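Local coordinates for EAL/GGDEF domain protein (Methylococcus capsulatus, PDB 3ICL) that is of unknown function but adopts the alpha/beta fold of the GGDEF domain, a mixed beta-sheet packed between helices, at residues 22-27 / 85-90; 53-58 / 110-115; 147-150 / 155-158; 5-10 / 63-68; 12-17 / 133-138. The protein carries 1 engineered substitution. All blocks are in the same frame, centred on the assembly; numbering follows the deposited sequence.

In the fold
All five contacts lie in one GGDEF domain built round a five-stranded mixed sheet. Contacts 1 and 5 share helix 10-23 and touch, their centres about 12 Å apart: the first ties its C-terminal end to the exit of strand 81-86, the second its first half to the start of helix 135-152. Contacts 2 and 4 share helix 50-67 and also touch, with centres about 16 Å apart. Contact 3 closes helix 135-152 onto strand 156-159 and comes last along the chain. Contacts 1 and 2, about 34 Å between centres, lie on opposite sides of the chain's centre. Contact 5 spans most of the chain and encloses contacts 1 and 2, so early and late helices pack together.

Contact 1 of 5, residues 22-27 / 85-90; sequences AAHERD and LLNGAK
The imidazole of H24 reaches the backbone of G88 with one face and the side-chain carbonyl of N87 with its edge. G88 CA lies 4.2 Å from the centroid of the H24 ring, 26° off the ring normal, a CH-pi contact. A23 CB sits 4.0 Å above the opposite face of the same ring, so the imidazole is held between its own helix end and the G88 backbone. The H24 torsion that allows this sets CG beside the backbone N and opposite the carbonyl carbon (chi1 -50°), swinging the ring off the end of helix 10-23. At the ring edge, N87 OD1 lies in the imidazole plane, 3.2 Å from H24 CD2. The N87 amide and the H24 ring are inclined by 59°, and the two side chains cross almost at right angles.

Around the end of strand 81-86 the chain makes an inverse gamma turn centred on N87, with G88 N donating to L86 O at 2.9 Å. In this GGDEF domain the turn lies where an inner strand of the sheet runs out beside the end of helix 10-23. At G88 phi and psi are both strongly positive, a combination in which a beta carbon would jam against the preceding carbonyl oxygen. D72 OD1 bonds to N87 N and R69 NH2 to G88 O.

Nearer the solvent, R26 and K90 approach with like charges. K90 NZ lies at the edge of the R26 guanidinium, 4.4 Å from R26 NH2. The K90 chain is fully extended, which carries its ammonium group out to this meeting.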
# COMPACT_ATOMS: atom_id res chain seq x y z
N ALA A 22 19.42 -0.56 2.48
CA ALA A 22 20.82 -0.66 2.87
C ALA A 22 20.99 -1.79 3.89
O ALA A 22 22.01 -2.47 3.91
CB ALA A 22 21.29 0.66 3.47
N ALA A 23 19.98 -1.98 4.73
CA ALA A 23 20.01 -3.01 5.77
C ALA A 23 19.63 -4.41 5.29
O ALA A 23 20.23 -5.40 5.71
CB ALA A 23 19.10 -2.60 6.91
N HIS A 24 18.65 -4.50 4.40
CA HIS A 24 18.20 -5.80 3.93
C HIS A 24 18.32 -6.04 2.44
O HIS A 24 17.56 -5.47 1.65
CB HIS A 24 16.75 -6.03 4.35
CG HIS A 24 16.50 -5.76 5.80
ND1 HIS A 24 17.17 -6.43 6.81
CD2 HIS A 24 15.68 -4.87 6.41
CE1 HIS A 24 16.76 -5.96 7.98
NE2 HIS A 24 15.86 -5.02 7.77
N GLU A 25 19.28 -6.88 2.05
CA GLU A 25 19.49 -7.23 0.65
C GLU A 25 19.68 -8.74 0.50
O GLU A 25 20.19 -9.21 -0.52
CB GLU A 25 20.69 -6.48 0.07
CG GLU A 25 20.47 -4.99 -0.18
CD GLU A 25 19.24 -4.69 -1.03
OE1 GLU A 25 18.97 -5.44 -2.00
OE2 GLU A 25 18.54 -3.70 -0.74
N ARG A 26 19.28 -9.49 1.52
CA ARG A 26 19.36 -10.95 1.50
C ARG A 26 18.05 -11.46 0.91
O ARG A 26 16.98 -10.89 1.17
CB ARG A 26 19.49 -11.50 2.92
CG ARG A 26 20.89 -11.50 3.51
CD ARG A 26 20.79 -11.87 4.98
NE ARG A 26 19.70 -12.83 5.20
CZ ARG A 26 19.20 -13.15 6.39
NH1 ARG A 26 19.68 -12.59 7.49
NH2 ARG A 26 18.20 -14.01 6.48
N ASP A 27 18.12 -12.53 0.13
CA ASP A 27 16.93 -13.09 -0.49
C ASP A 27 15.96 -13.65 0.55
O ASP A 27 14.77 -13.80 0.28
CB ASP A 27 17.32 -14.20 -1.47
CG ASP A 27 16.16 -14.65 -2.33
OD1 ASP A 27 15.67 -13.83 -3.13
OD2 ASP A 27 15.74 -15.82 -2.19
N LEU A 85 6.06 -0.12 2.79
CA LEU A 85 7.40 -0.67 2.89
C LEU A 85 7.47 -1.81 3.90
O LEU A 85 7.16 -1.62 5.07
CB LEU A 85 8.39 0.43 3.31
CG LEU A 85 9.75 0.02 3.87
CD1 LEU A 85 10.52 -0.85 2.88
CD2 LEU A 85 10.54 1.28 4.21
N LEU A 86 7.87 -2.98 3.43
CA LEU A 86 8.03 -4.13 4.31
C LEU A 86 9.53 -4.18 4.61
O LEU A 86 10.34 -4.56 3.76
CB LEU A 86 7.56 -5.42 3.62
CG LEU A 86 6.09 -5.38 3.16
CD1 LEU A 86 5.70 -6.76 2.67
CD2 LEU A 86 5.18 -4.95 4.30
N ASN A 87 9.88 -3.77 5.82
CA ASN A 87 11.26 -3.68 6.27
C ASN A 87 11.85 -5.05 6.64
O ASN A 87 12.06 -5.34 7.82
CB ASN A 87 11.30 -2.72 7.46
CG ASN A 87 12.70 -2.32 7.86
OD1 ASN A 87 13.64 -2.45 7.07
ND2 ASN A 87 12.85 -1.82 9.08
N GLY A 88 12.12 -5.86 5.62
CA GLY A 88 12.63 -7.20 5.85
C GLY A 88 11.40 -8.09 5.86
O GLY A 88 10.74 -8.23 6.89
N ALA A 89 11.08 -8.69 4.72
CA ALA A 89 9.88 -9.51 4.59
C ALA A 89 10.02 -11.01 4.79
O ALA A 89 9.25 -11.79 4.22
CB ALA A 89 9.24 -9.24 3.23
N LYS A 90 10.98 -11.43 5.60
CA LYS A 90 11.16 -12.86 5.84
C LYS A 90 9.85 -13.48 6.32
O LYS A 90 9.13 -12.90 7.14
CB LYS A 90 12.26 -13.10 6.87
CG LYS A 90 12.52 -14.58 7.15
CD LYS A 90 13.75 -14.78 8.03
CE LYS A 90 14.14 -16.26 8.09
NZ LYS A 90 15.43 -16.48 8.81

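Contact 2 of 5, residues 53-58 / 110-115; sequences GDRLLR and FVFGAQ
L56 meets both aromatic rings of strand 110-112. Its CD1 rests over one face of F110, 3.7 Å from the ring centroid, a CH-pi contact displaced toward the rim. The F112 ring instead drives its far end at the helix backbone, CZ coming within 3.6 Å of L56 CA and 3.9 Å of L56 CB. Beside it, F112 CD1 stands 3.8 Å above the centre of the R55 guanidinium, whose plane makes 71° with that ring. R55 gets there by a bend at chi3 (62°), which turns one face of the guanidinium to the ring's CD1 as the two side chains run past each other in opposite directions.

One shell out, the other face of F110 receives R63 in a cation-pi interaction, and I117 and I119 flank the ring. F41 and I44 back L56, while V52 touches F112. Between F112 and Q115 a type II' turn, closed by backbone bonds in both directions, brings strand 115-117 back beside strand 110-112. The result is a tight two-stranded beta hairpin whose strand 110-112 runs at 147° to segment 53-58 of helix 50-67, its two phenyl groups turned to the helix, at the end of the domain away from contact 1.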
# COMPACT_ATOMS: atom_id res chain seq x y z
N GLY A 53 -14.64 11.48 2.42
CA GLY A 53 -13.48 10.99 1.70
C GLY A 53 -12.23 10.97 2.56
O GLY A 53 -11.50 9.99 2.58
N ASP A 54 -11.98 12.06 3.29
CA ASP A 54 -10.81 12.13 4.15
C ASP A 54 -10.91 11.11 5.27
O ASP A 54 -9.93 10.46 5.62
CB ASP A 54 -10.64 13.53 4.73
CG ASP A 54 -10.32 14.56 3.67
OD1 ASP A 54 -9.85 14.16 2.58
OD2 ASP A 54 -10.51 15.76 3.93
N ARG A 55 -12.11 10.98 5.83
CA ARG A 55 -12.33 10.02 6.91
C ARG A 55 -12.02 8.61 6.42
O ARG A 55 -11.39 7.82 7.12
CB ARG A 55 -13.77 10.08 7.41
CG ARG A 55 -14.13 11.38 8.12
CD ARG A 55 -15.52 11.29 8.72
NE ARG A 55 -15.60 10.24 9.72
CZ ARG A 55 -16.73 9.84 10.29
NH1 ARG A 55 -17.88 10.41 9.96
NH2 ARG A 55 -16.71 8.86 11.19
N LEU A 56 -12.46 8.30 5.20
CA LEU A 56 -12.23 6.98 4.61
C LEU A 56 -10.73 6.73 4.44
O LEU A 56 -10.24 5.65 4.77
CB LEU A 56 -12.93 6.88 3.25
CG LEU A 56 -12.73 5.61 2.42
CD1 LEU A 56 -13.06 4.37 3.24
CD2 LEU A 56 -13.61 5.69 1.19
N LEU A 57 -10.01 7.72 3.92
CA LEU A 57 -8.57 7.59 3.71
C LEU A 57 -7.83 7.33 5.02
O LEU A 57 -6.88 6.55 5.05
CB LEU A 57 -8.02 8.86 3.07
CG LEU A 57 -8.39 9.12 1.60
CD1 LEU A 57 -7.85 10.47 1.16
CD2 LEU A 57 -7.84 8.00 0.72
N ARG A 58 -8.27 7.97 6.09
CA ARG A 58 -7.63 7.79 7.39
C ARG A 58 -7.94 6.41 7.98
O ARG A 58 -7.10 5.80 8.62
CB ARG A 58 -8.11 8.88 8.36
CG ARG A 58 -7.26 8.98 9.62
CD ARG A 58 -7.79 10.05 10.57
NE ARG A 58 -6.88 10.30 11.68
CZ ARG A 58 -5.74 10.99 11.58
NH1 ARG A 58 -5.37 11.50 10.41
NH2 ARG A 58 -4.97 11.16 12.64
N PHE A 110 -16.76 0.04 5.67
CA PHE A 110 -16.38 1.26 6.37
C PHE A 110 -17.73 1.93 6.61
O PHE A 110 -18.36 2.41 5.67
CB PHE A 110 -15.51 2.15 5.49
CG PHE A 110 -14.11 1.64 5.31
CD1 PHE A 110 -13.12 1.94 6.24
CD2 PHE A 110 -13.78 0.85 4.21
CE1 PHE A 110 -11.81 1.48 6.07
CE2 PHE A 110 -12.47 0.38 4.03
CZ PHE A 110 -11.49 0.70 4.96
N VAL A 111 -18.19 1.96 7.85
CA VAL A 111 -19.49 2.56 8.12
C VAL A 111 -19.41 4.00 8.59
O VAL A 111 -18.84 4.31 9.63
CB VAL A 111 -20.27 1.73 9.16
CG1 VAL A 111 -21.69 2.26 9.28
CG2 VAL A 111 -20.29 0.26 8.75
N PHE A 112 -19.99 4.89 7.79
CA PHE A 112 -20.03 6.31 8.10
C PHE A 112 -21.50 6.65 8.29
O PHE A 112 -22.26 6.73 7.32
CB PHE A 112 -19.42 7.12 6.95
CG PHE A 112 -17.97 6.81 6.71
CD1 PHE A 112 -17.01 7.10 7.68
CD2 PHE A 112 -17.56 6.22 5.52
CE1 PHE A 112 -15.67 6.79 7.48
CE2 PHE A 112 -16.21 5.91 5.31
CZ PHE A 112 -15.27 6.20 6.29
N GLY A 113 -21.91 6.82 9.55
CA GLY A 113 -23.31 7.09 9.82
C GLY A 113 -24.07 5.85 9.42
O GLY A 113 -23.72 4.74 9.82
N ALA A 114 -25.12 6.02 8.62
CA ALA A 114 -25.91 4.89 8.15
C ALA A 114 -25.46 4.49 6.75
O ALA A 114 -26.11 3.70 6.07
CB ALA A 114 -27.39 5.25 8.14
N GLN A 115 -24.34 5.06 6.31
CA GLN A 115 -23.82 4.77 4.98
C GLN A 115 -22.70 3.74 4.98
O GLN A 115 -21.62 3.98 5.51
CB GLN A 115 -23.33 6.07 4.32
CG GLN A 115 -23.02 5.94 2.83
CD GLN A 115 -24.12 5.25 2.06
OE1 GLN A 115 -24.20 4.02 2.04
NE2 GLN A 115 -24.98 6.03 1.42

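Contact 3 of 5, residues 147-150 / 155-158; sequences YHAK and NNYQ. With SO4 (sulfate ion), chain C.
Here the last beta-alpha-beta unit of the domain closes: helix 135-152, which follows strand 121-127, packs its A149 against N156 and Q158 of strand 156-159. One hydrogen bond crosses, from N156 ND2 to A149 O (3.0 Å, N-H...O angle 158°). The acceptor lies close to the N156 amide plane, yet the donor sits well above the carbonyl plane of A149. N156 can do this because its CG stands between backbone N and carbonyl carbon (chi1 55°), which turns the amide so that ND2 meets A149 O, and its OD1 is taken by S122 OG.

Q158 lays its amide against the same turn. Its OE1 comes to 3.3 Å from A149 CA, and its NE2 to 3.2 Å from H148 CB, at the edge of a histidine ring inclined by 44°. Between the two amides the A149 methyl group is covered by polar side chains.

On the far side of the helix, Y147 and K150 bind a sulfate ion, probably from the crystallisation liquor. Y147 OH donates to its O1 at 2.6 Å, in the plane of the phenol ring, and the extended K150 chain delivers NZ to O4 at 2.7 Å. K81 NZ also bonds to this anion.

The strand is outermost in the main sheet and runs parallel to 121-127, bonding through its backbone to I123 and I125, while Y157 turns from helix 135-152 onto helix 96-106.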
# COMPACT_ATOMS: atom_id res chain seq x y z
N TYR A 147 -1.09 -1.04 -11.38
CA TYR A 147 -1.99 -0.69 -12.48
C TYR A 147 -2.34 -1.90 -13.33
O TYR A 147 -3.43 -1.98 -13.88
CB TYR A 147 -1.38 0.42 -13.34
CG TYR A 147 -1.51 1.79 -12.72
CD1 TYR A 147 -2.77 2.34 -12.45
CD2 TYR A 147 -0.38 2.54 -12.38
CE1 TYR A 147 -2.90 3.59 -11.85
CE2 TYR A 147 -0.50 3.79 -11.78
CZ TYR A 147 -1.76 4.31 -11.52
OH TYR A 147 -1.89 5.54 -10.92
N HIS A 148 -1.41 -2.84 -13.45
CA HIS A 148 -1.67 -4.05 -14.22
C HIS A 148 -2.78 -4.82 -13.52
O HIS A 148 -3.74 -5.28 -14.14
CB HIS A 148 -0.41 -4.92 -14.32
CG HIS A 148 0.53 -4.50 -15.40
ND1 HIS A 148 1.84 -4.93 -15.46
CD2 HIS A 148 0.35 -3.72 -16.49
CE1 HIS A 148 2.42 -4.42 -16.53
NE2 HIS A 148 1.54 -3.68 -17.17
N ALA A 149 -2.64 -4.95 -12.20
CA ALA A 149 -3.63 -5.64 -11.39
C ALA A 149 -4.99 -4.96 -11.55
O ALA A 149 -5.98 -5.61 -11.86
CB ALA A 149 -3.21 -5.62 -9.92
N LYS A 150 -5.01 -3.65 -11.36
CA LYS A 150 -6.24 -2.87 -11.47
C LYS A 150 -6.93 -3.06 -12.82
O LYS A 150 -8.16 -3.02 -12.90
CB LYS A 150 -5.93 -1.38 -11.27
CG LYS A 150 -7.16 -0.49 -11.22
CD LYS A 150 -6.78 0.97 -11.09
CE LYS A 150 -8.01 1.86 -11.09
NZ LYS A 150 -7.66 3.29 -11.26
N ASN A 155 -9.73 -5.96 -5.89
CA ASN A 155 -9.44 -6.69 -4.65
C ASN A 155 -8.42 -7.78 -4.93
O ASN A 155 -8.55 -8.93 -4.49
CB ASN A 155 -10.73 -7.26 -4.07
CG ASN A 155 -11.76 -6.18 -3.80
OD1 ASN A 155 -11.40 -5.09 -3.36
ND2 ASN A 155 -13.03 -6.48 -4.05
N ASN A 156 -7.37 -7.38 -5.63
CA ASN A 156 -6.31 -8.30 -6.04
C ASN A 156 -4.93 -7.71 -5.87
O ASN A 156 -4.76 -6.53 -5.56
CB ASN A 156 -6.52 -8.65 -7.51
CG ASN A 156 -6.58 -7.41 -8.40
OD1 ASN A 156 -6.77 -6.29 -7.91
ND2 ASN A 156 -6.45 -7.61 -9.70
N TYR A 157 -3.93 -8.54 -6.11
CA TYR A 157 -2.55 -8.11 -6.02
C TYR A 157 -1.75 -8.89 -7.04
O TYR A 157 -2.18 -9.95 -7.51
CB TYR A 157 -1.98 -8.33 -4.61
CG TYR A 157 -1.67 -9.77 -4.22
CD1 TYR A 157 -0.52 -10.41 -4.68
CD2 TYR A 157 -2.51 -10.47 -3.35
CE1 TYR A 157 -0.21 -11.72 -4.28
CE2 TYR A 157 -2.21 -11.77 -2.95
CZ TYR A 157 -1.06 -12.39 -3.41
OH TYR A 157 -0.76 -13.67 -2.99
N GLN A 158 -0.60 -8.36 -7.43
CA GLN A 158 0.26 -9.07 -8.35
C GLN A 158 1.68 -8.52 -8.26
O GLN A 158 1.88 -7.33 -7.97
CB GLN A 158 -0.28 -8.99 -9.78
CG GLN A 158 -0.05 -7.69 -10.51
CD GLN A 158 -0.46 -7.81 -11.96
OE1 GLN A 158 -1.63 -8.05 -12.27
NE2 GLN A 158 0.50 -7.64 -12.86
S SO4 C . -5.67 6.30 -10.40
O1 SO4 C . -4.23 6.49 -10.13
O2 SO4 C . -6.43 7.41 -9.79
O3 SO4 C . -5.89 6.29 -11.86
O4 SO4 C . -6.12 5.03 -9.81

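Contact 4 of 5, residues 5-10 / 63-68; sequences TGLPNR and RIRTAV
G6 and L7 are the residues of 5-10 that touch the last turns of helix 50-67, and both do so through R65. The approach is prepared by T5, whose OG1 accepts from L7 N at 3.1 Å with an N-H...O angle of 155°. This ST turn bends the chain round the T5 hydroxyl, which also bonds to D2 OD2. G6 follows with positive phi, where a side chain would collide with the preceding carbonyl oxygen. G6 O lies 4.1 Å from R65 NH1, too far for a hydrogen bond, and its C=O does not point at the guanidinium.

L7 carries most of the packing. With CG set beside its backbone N (chi1 -67°), it sends CD2 to 3.7 Å from R65 CD, against the aliphatic part of the arginine. R65 reaches out from its helix and bends at chi3, so that NH1 also comes to 4.1 Å from L7 CD2; the two side chains pass in opposite directions. Deeper, L7 rests on A61, V74 and F82, which link the loop to helix 50-67 and to the sheet. N9 stands at the N-cap of helix 10-23 without a side-chain capping bond. R10 then turns to the sheet, bonding to R76 O and T83 OG1.

The sequence leading into that helix, with D2 and the T-G-L-P-N-R run, is consistent with the signature found just before the first helix of GGDEF domains.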
# COMPACT_ATOMS: atom_id res chain seq x y z
N THR A 5 -4.36 11.42 7.01
CA THR A 5 -4.24 10.05 7.51
C THR A 5 -3.42 9.88 8.78
O THR A 5 -3.57 8.89 9.49
CB THR A 5 -3.60 9.13 6.46
OG1 THR A 5 -2.26 9.58 6.21
CG2 THR A 5 -4.39 9.17 5.16
N GLY A 6 -2.55 10.85 9.07
CA GLY A 6 -1.72 10.74 10.25
C GLY A 6 -0.50 9.87 9.96
O GLY A 6 0.27 9.54 10.86
N LEU A 7 -0.34 9.50 8.69
CA LEU A 7 0.79 8.68 8.25
C LEU A 7 2.04 9.53 8.06
O LEU A 7 1.96 10.74 7.97
CB LEU A 7 0.47 7.99 6.91
CG LEU A 7 -0.62 6.92 6.87
CD1 LEU A 7 -0.78 6.42 5.43
CD2 LEU A 7 -0.26 5.77 7.80
N PRO A 8 3.21 8.88 7.98
CA PRO A 8 4.49 9.59 7.79
C PRO A 8 4.50 10.32 6.45
O PRO A 8 3.80 9.93 5.51
CB PRO A 8 5.51 8.46 7.83
CG PRO A 8 4.89 7.47 8.76
CD PRO A 8 3.45 7.46 8.31
N ASN A 9 5.29 11.39 6.37
CA ASN A 9 5.40 12.17 5.13
C ASN A 9 6.09 11.34 4.06
O ASN A 9 6.68 10.30 4.34
CB ASN A 9 6.24 13.44 5.34
CG ASN A 9 5.61 14.40 6.33
OD1 ASN A 9 4.41 14.66 6.29
ND2 ASN A 9 6.43 14.96 7.22
N ARG A 10 6.02 11.84 2.83
CA ARG A 10 6.64 11.20 1.68
C ARG A 10 8.16 11.18 1.90
O ARG A 10 8.84 10.23 1.52
CB ARG A 10 6.28 11.99 0.41
CG ARG A 10 6.92 11.52 -0.88
CD ARG A 10 6.76 10.03 -1.10
NE ARG A 10 5.40 9.57 -0.82
CZ ARG A 10 5.07 8.29 -0.73
NH1 ARG A 10 5.99 7.35 -0.90
NH2 ARG A 10 3.82 7.94 -0.45
N ARG A 63 -6.13 0.67 8.91
CA ARG A 63 -6.34 -0.75 8.71
C ARG A 63 -5.13 -1.36 8.02
O ARG A 63 -4.79 -2.52 8.24
CB ARG A 63 -7.60 -1.01 7.88
CG ARG A 63 -8.89 -0.69 8.61
CD ARG A 63 -10.10 -1.24 7.88
NE ARG A 63 -11.33 -0.78 8.50
CZ ARG A 63 -12.55 -1.06 8.04
NH1 ARG A 63 -12.69 -1.79 6.95
NH2 ARG A 63 -13.62 -0.58 8.65
N ILE A 64 -4.47 -0.57 7.17
CA ILE A 64 -3.29 -1.06 6.49
C ILE A 64 -2.20 -1.30 7.52
O ILE A 64 -1.52 -2.33 7.50
CB ILE A 64 -2.79 -0.06 5.43
CG1 ILE A 64 -3.80 0.02 4.28
CG2 ILE A 64 -1.43 -0.49 4.92
CD1 ILE A 64 -3.45 1.03 3.20
N ARG A 65 -2.04 -0.35 8.44
CA ARG A 65 -1.02 -0.50 9.48
C ARG A 65 -1.26 -1.72 10.37
O ARG A 65 -0.32 -2.35 10.84
CB ARG A 65 -0.95 0.77 10.33
CG ARG A 65 -0.53 2.01 9.55
CD ARG A 65 -0.16 3.18 10.46
NE ARG A 65 -1.29 3.68 11.23
CZ ARG A 65 -1.29 4.81 11.92
NH1 ARG A 65 -0.20 5.58 11.93
NH2 ARG A 65 -2.36 5.18 12.60
N THR A 66 -2.53 -2.07 10.58
CA THR A 66 -2.83 -3.23 11.43
C THR A 66 -2.49 -4.52 10.70
O THR A 66 -2.31 -5.57 11.33
CB THR A 66 -4.33 -3.32 11.80
OG1 THR A 66 -5.09 -3.69 10.64
CG2 THR A 66 -4.84 -2.01 12.33
N ALA A 67 -2.39 -4.45 9.38
CA ALA A 67 -2.10 -5.63 8.57
C ALA A 67 -0.63 -5.83 8.23
O ALA A 67 -0.25 -6.88 7.72
CB ALA A 67 -2.94 -5.61 7.30
N VAL A 68 0.20 -4.82 8.48
CA VAL A 68 1.63 -4.96 8.20
C VAL A 68 2.33 -5.33 9.51
O VAL A 68 1.66 -5.64 10.49
CB VAL A 68 2.23 -3.65 7.62
CG1 VAL A 68 1.60 -3.35 6.27
CG2 VAL A 68 2.01 -2.47 8.57

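Contact 5 of 5, residues 12-17 / 133-138; sequences LFCDRL and ETMEQL
Helix 12-17 faces the opening turn of helix 135-152, the backbones coming nearest at L17 and M135 with 6.8 Å between their CA atoms. M135, present as selenomethionine, spans the gap. Its CB is pressed against L17 CD2 at 3.5 Å, tighter than ordinary van der Waals spacing, and against L17 CG at 3.7 Å. Farther along the M135 side chain, its SE meets C14 SG, again at 3.5 Å, and the terminal CE lies 3.7 Å from the same sulfur. M135 CG stands between the backbone N and the carbonyl carbon (chi1 67°), aiming the side chain across to helix 10-23, and a bend at chi3 lays CE alongside C14. L18 and L21 add further surface to the methionine.

M135 is the first residue of its helix, right after the cap. T134 is the N-cap: its OG1 accepts from Q137 N at 3.2 Å with an angle of 158°. Q137 OE1 in turn accepts weak bonds from T134 N, making a capping box around the first turn, and from E133 N. L138, one turn on, shares L33 of the central sheet with L17.

No hydrogen bond crosses between the two segments, and no charge pair holds them. The join is apolar: leucine carbon against the M135 stem, and a sulfur-selenium contact at C14 where selenium stands in for the native sulfur of methionine.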
# COMPACT_ATOMS: atom_id res chain seq x y z
N LEU A 12 9.79 11.11 4.86
CA LEU A 12 10.13 10.14 5.88
C LEU A 12 10.04 8.73 5.30
O LEU A 12 10.89 7.88 5.57
CB LEU A 12 9.20 10.27 7.09
CG LEU A 12 9.49 9.30 8.25
CD1 LEU A 12 10.95 9.41 8.67
CD2 LEU A 12 8.56 9.62 9.41
N PHE A 13 9.02 8.48 4.50
CA PHE A 13 8.88 7.16 3.88
C PHE A 13 10.13 6.91 3.04
O PHE A 13 10.73 5.84 3.09
CB PHE A 13 7.64 7.10 2.99
CG PHE A 13 7.49 5.80 2.25
CD1 PHE A 13 8.17 5.57 1.05
CD2 PHE A 13 6.72 4.77 2.78
CE1 PHE A 13 8.08 4.35 0.40
CE2 PHE A 13 6.62 3.54 2.14
CZ PHE A 13 7.30 3.33 0.94
N CYS A 14 10.51 7.93 2.28
CA CYS A 14 11.69 7.87 1.43
C CYS A 14 12.93 7.52 2.25
O CYS A 14 13.73 6.67 1.85
CB CYS A 14 11.88 9.23 0.75
SG CYS A 14 13.46 9.47 -0.07
N ASP A 15 13.09 8.18 3.39
CA ASP A 15 14.24 7.92 4.26
C ASP A 15 14.20 6.49 4.80
O ASP A 15 15.22 5.81 4.86
CB ASP A 15 14.25 8.91 5.43
CG ASP A 15 14.57 10.33 5.00
OD1 ASP A 15 14.82 10.57 3.79
OD2 ASP A 15 14.57 11.22 5.89
N ARG A 16 13.01 6.05 5.19
CA ARG A 16 12.81 4.70 5.72
C ARG A 16 13.19 3.66 4.67
O ARG A 16 13.86 2.67 4.97
CB ARG A 16 11.35 4.51 6.13
CG ARG A 16 10.89 5.37 7.29
CD ARG A 16 11.43 4.86 8.62
NE ARG A 16 10.87 5.59 9.76
CZ ARG A 16 9.59 5.60 10.09
NH1 ARG A 16 8.70 4.92 9.39
NH2 ARG A 16 9.18 6.29 11.15
N LEU A 17 12.73 3.88 3.44
CA LEU A 17 13.01 2.95 2.35
C LEU A 17 14.50 2.85 2.04
O LEU A 17 15.04 1.75 1.85
CB LEU A 17 12.24 3.38 1.10
CG LEU A 17 12.43 2.57 -0.20
CD1 LEU A 17 12.38 1.08 0.07
CD2 LEU A 17 11.36 2.97 -1.20
N GLU A 133 16.71 -2.19 -7.86
CA GLU A 133 17.72 -1.98 -6.83
C GLU A 133 17.48 -0.67 -6.09
O GLU A 133 17.42 -0.65 -4.86
CB GLU A 133 19.12 -1.97 -7.45
CG GLU A 133 19.72 -3.35 -7.67
CD GLU A 133 19.99 -4.09 -6.36
OE1 GLU A 133 20.54 -5.21 -6.41
OE2 GLU A 133 19.64 -3.55 -5.28
N THR A 134 17.32 0.41 -6.84
CA THR A 134 17.08 1.73 -6.25
C THR A 134 15.63 1.86 -5.80
O THR A 134 14.76 1.13 -6.27
CB THR A 134 17.35 2.86 -7.26
OG1 THR A 134 16.43 2.74 -8.35
CG2 THR A 134 18.77 2.79 -7.78
N MSE A 135 15.36 2.80 -4.90
CA MSE A 135 14.01 3.00 -4.41
C MSE A 135 13.09 3.48 -5.54
O MSE A 135 11.92 3.12 -5.58
CB MSE A 135 13.98 4.00 -3.25
CG MSE A 135 14.35 5.43 -3.60
SE MSE A 135 13.94 6.66 -2.13
CE MSE A 135 12.18 7.23 -2.70
N GLU A 136 13.64 4.28 -6.45
CA GLU A 136 12.83 4.78 -7.56
C GLU A 136 12.39 3.65 -8.48
O GLU A 136 11.24 3.62 -8.92
CB GLU A 136 13.60 5.82 -8.40
CG GLU A 136 12.79 6.26 -9.62
CD GLU A 136 13.52 7.23 -10.52
OE1 GLU A 136 13.04 7.45 -11.66
OE2 GLU A 136 14.57 7.77 -10.11
N GLN A 137 13.30 2.73 -8.77
CA GLN A 137 12.96 1.60 -9.64
C GLN A 137 11.96 0.68 -8.95
O GLN A 137 11.02 0.20 -9.59
CB GLN A 137 14.22 0.81 -10.00
CG GLN A 137 15.26 1.59 -10.77
CD GLN A 137 16.47 0.75 -11.11
OE1 GLN A 137 17.06 0.10 -10.24
NE2 GLN A 137 16.86 0.77 -12.38
N LEU A 138 12.17 0.44 -7.66
CA LEU A 138 11.29 -0.44 -6.91
C LEU A 138 9.86 0.11 -6.88
O LEU A 138 8.90 -0.61 -7.15
CB LEU A 138 11.82 -0.62 -5.49
CG LEU A 138 11.40 -1.90 -4.76
CD1 LEU A 138 11.91 -3.13 -5.53
CD2 LEU A 138 11.96 -1.89 -3.35